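Probable L,D-transpeptidase 3 (Mycobacterium tuberculosis, PDB 6D4K) is a probable L,D-transpeptidase of cell wall biogenesis that is acylated by the beta-lactam faropenem and may attach proteins to peptidoglycan. Local coordinates at residues A121-V130 with F152-M162. Numbering follows the deposited sequence.
Sequences ASISQHTFTV and FGEDGVMPASM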
# COMPACT_ATOMS: atom_id res chain seq x y z
N ALA A 121 5.85 9.32 -0.85
CA ALA A 121 5.81 9.99 -2.15
C ALA A 121 5.56 11.47 -1.94
O ALA A 121 4.62 11.85 -1.23
CB ALA A 121 4.70 9.41 -3.02
N SER A 122 6.38 12.31 -2.57
CA SER A 122 6.24 13.75 -2.50
C SER A 122 5.87 14.26 -3.89
O SER A 122 6.68 14.19 -4.81
CB SER A 122 7.53 14.40 -2.02
OG SER A 122 7.45 15.81 -2.17
N ILE A 123 4.64 14.76 -4.02
CA ILE A 123 4.16 15.24 -5.31
C ILE A 123 5.01 16.41 -5.81
O ILE A 123 5.36 16.48 -6.99
CB ILE A 123 2.66 15.61 -5.21
CG1 ILE A 123 1.83 14.35 -4.92
CG2 ILE A 123 2.19 16.29 -6.48
CD1 ILE A 123 0.44 14.65 -4.43
N SER A 124 5.37 17.32 -4.91
CA SER A 124 6.10 18.53 -5.30
C SER A 124 7.57 18.24 -5.59
O SER A 124 8.17 18.88 -6.47
CB SER A 124 5.97 19.59 -4.22
OG SER A 124 6.39 19.09 -2.96
N GLN A 125 8.18 17.31 -4.84
CA GLN A 125 9.58 16.95 -5.06
C GLN A 125 9.76 15.94 -6.19
O GLN A 125 10.88 15.78 -6.68
CB GLN A 125 10.17 16.32 -3.79
CG GLN A 125 10.33 17.25 -2.59
CD GLN A 125 10.72 16.48 -1.33
OE1 GLN A 125 11.16 15.33 -1.40
NE2 GLN A 125 10.55 17.12 -0.18
N HIS A 126 8.69 15.24 -6.58
CA HIS A 126 8.77 14.15 -7.56
C HIS A 126 9.71 13.05 -7.07
O HIS A 126 10.58 12.57 -7.80
CB HIS A 126 9.16 14.64 -8.95
CG HIS A 126 8.60 15.99 -9.30
ND1 HIS A 126 7.25 16.21 -9.45
CD2 HIS A 126 9.21 17.17 -9.52
CE1 HIS A 126 7.05 17.48 -9.75
NE2 HIS A 126 8.22 18.09 -9.80
N THR A 127 9.55 12.67 -5.81
CA THR A 127 10.42 11.69 -5.19
C THR A 127 9.60 10.65 -4.43
O THR A 127 8.49 10.92 -3.96
CB THR A 127 11.41 12.34 -4.22
OG1 THR A 127 10.69 13.00 -3.18
CG2 THR A 127 12.31 13.34 -4.94
N PHE A 128 10.18 9.47 -4.32
CA PHE A 128 9.65 8.41 -3.47
C PHE A 128 10.80 8.00 -2.57
O PHE A 128 11.83 7.52 -3.06
CB PHE A 128 9.17 7.23 -4.32
CG PHE A 128 8.43 6.16 -3.56
CD1 PHE A 128 7.21 6.43 -2.98
CD2 PHE A 128 8.94 4.88 -3.47
CE1 PHE A 128 6.52 5.46 -2.30
CE2 PHE A 128 8.25 3.89 -2.79
CZ PHE A 128 7.04 4.18 -2.20
N THR A 129 10.65 8.21 -1.27
CA THR A 129 11.72 7.98 -0.30
C THR A 129 11.41 6.72 0.48
O THR A 129 10.36 6.62 1.12
CB THR A 129 11.84 9.17 0.65
OG1 THR A 129 12.05 10.37 -0.11
CG2 THR A 129 13.01 8.96 1.61
N VAL A 130 12.33 5.76 0.44
CA VAL A 130 12.14 4.48 1.12
C VAL A 130 13.06 4.43 2.33
O VAL A 130 14.25 4.73 2.23
CB VAL A 130 12.40 3.29 0.18
CG1 VAL A 130 12.20 1.97 0.92
CG2 VAL A 130 11.50 3.36 -1.03
N PHE A 152 19.70 11.23 -7.09
CA PHE A 152 19.81 12.26 -6.07
C PHE A 152 21.05 12.14 -5.20
O PHE A 152 21.50 13.15 -4.65
CB PHE A 152 18.54 12.28 -5.22
CG PHE A 152 17.36 12.89 -5.92
CD1 PHE A 152 17.32 14.25 -6.18
CD2 PHE A 152 16.31 12.10 -6.36
CE1 PHE A 152 16.24 14.81 -6.84
CE2 PHE A 152 15.23 12.66 -7.01
CZ PHE A 152 15.20 14.01 -7.26
N GLY A 153 21.62 10.95 -5.06
CA GLY A 153 22.77 10.78 -4.20
C GLY A 153 22.47 10.81 -2.72
O GLY A 153 23.40 10.63 -1.92
N GLU A 154 21.22 11.04 -2.33
CA GLU A 154 20.79 10.88 -0.95
C GLU A 154 20.14 9.51 -0.80
O GLU A 154 19.30 9.13 -1.61
CB GLU A 154 19.78 11.98 -0.57
N ASP A 155 20.55 8.78 0.24
CA ASP A 155 20.12 7.40 0.43
C ASP A 155 18.60 7.29 0.41
O ASP A 155 17.90 8.07 1.05
CB ASP A 155 20.63 6.89 1.78
CG ASP A 155 22.14 6.87 1.87
OD1 ASP A 155 22.79 7.04 0.82
OD2 ASP A 155 22.67 6.69 2.98
N GLY A 156 18.10 6.32 -0.36
CA GLY A 156 16.69 5.99 -0.36
C GLY A 156 15.79 6.96 -1.08
O GLY A 156 14.59 6.69 -1.17
N VAL A 157 16.31 8.07 -1.60
CA VAL A 157 15.48 9.04 -2.30
C VAL A 157 15.46 8.65 -3.77
O VAL A 157 16.46 8.78 -4.48
CB VAL A 157 15.98 10.47 -2.09
CG1 VAL A 157 15.09 11.46 -2.84
CG2 VAL A 157 16.02 10.82 -0.60
N MET A 158 14.30 8.17 -4.22
CA MET A 158 14.11 7.71 -5.59
C MET A 158 13.36 8.75 -6.39
O MET A 158 12.39 9.35 -5.90
CB MET A 158 13.29 6.42 -5.62
CG MET A 158 13.86 5.28 -4.81
SD MET A 158 12.74 3.87 -4.85
CE MET A 158 13.75 2.55 -4.17
N PRO A 159 13.77 9.00 -7.62
CA PRO A 159 13.02 9.93 -8.46
C PRO A 159 11.77 9.23 -9.01
O PRO A 159 11.78 8.04 -9.33
CB PRO A 159 14.03 10.37 -9.52
CG PRO A 159 15.42 10.03 -8.85
CD PRO A 159 15.11 8.73 -8.16
N ALA A 160 10.68 9.98 -9.01
CA ALA A 160 9.35 9.41 -9.18
C ALA A 160 8.54 10.38 -10.02
O ALA A 160 8.94 11.53 -10.25
CB ALA A 160 8.66 9.18 -7.83
N SER A 161 7.39 9.90 -10.48
CA SER A 161 6.44 10.73 -11.20
C SER A 161 5.06 10.33 -10.72
O SER A 161 4.68 9.17 -10.84
CB SER A 161 6.58 10.52 -12.71
OG SER A 161 5.82 11.48 -13.43
N MET A 162 4.34 11.29 -10.15
CA MET A 162 2.99 11.06 -9.68
C MET A 162 2.00 11.50 -10.75
O MET A 162 2.36 11.72 -11.91
CB MET A 162 2.81 11.76 -8.33
CG MET A 162 3.15 10.89 -7.12
SD MET A 162 4.86 10.29 -7.03
CE MET A 162 5.77 11.82 -6.83
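Met162 bends its side chain against the loop that joins strands 117-122 and 127-132, putting its methyl CE 3.2 Å from Ser122 O. Bends at chi2 (61°) and chi3 (65°) turn the chain toward the loop: SD meets Ala121 CB at 4.1 Å, and CE also lies against the backbone of Ile123, His126 and Thr127. The loop closes in a G1 beta bulge, with His126 and Thr127 both facing Ser122; Ser122 OG accepts from Gln125 N in an ST motif.

Beyond the loop, strand 127-130 runs antiparallel to 157-159. Met158 and Phe128 form a hydrogen-bonded pair, joined by Phe128 N to Met158 O (2.7 Å) and Met158 N to Phe128 O (2.8 Å). Their side chains leave the same face and lie side by side, with Met158 SD at the edge of the Phe128 ring. Extended beyond CG (chi2 176°), Met158 carries its CE on to Val130 CG2 at 3.9 Å. Hydrogen bonds from Val130 N to Gly156 O and from Ala160 N to His126 O continue the pairing at its two ends; Gly156 belongs to a type II turn. On the other face, Thr127 CG2 touches Phe152 CE2 at 3.6 Å and Val157 CG1 at 4.0 Å.

The Met162 side chain lies about 8 Å from that of Cys236, the catalytic-domain residue acylated by faropenem. Asn231 OD1 is hydrogen-bonded to both Met162 N and His126 ND1. Phe128 packs edge-to-face on Tyr247 of helix 241-250, Met158 and Val130 rest on Trp246 of that helix, and Ala121 and Met162 touch Ile237 of strand 237-239.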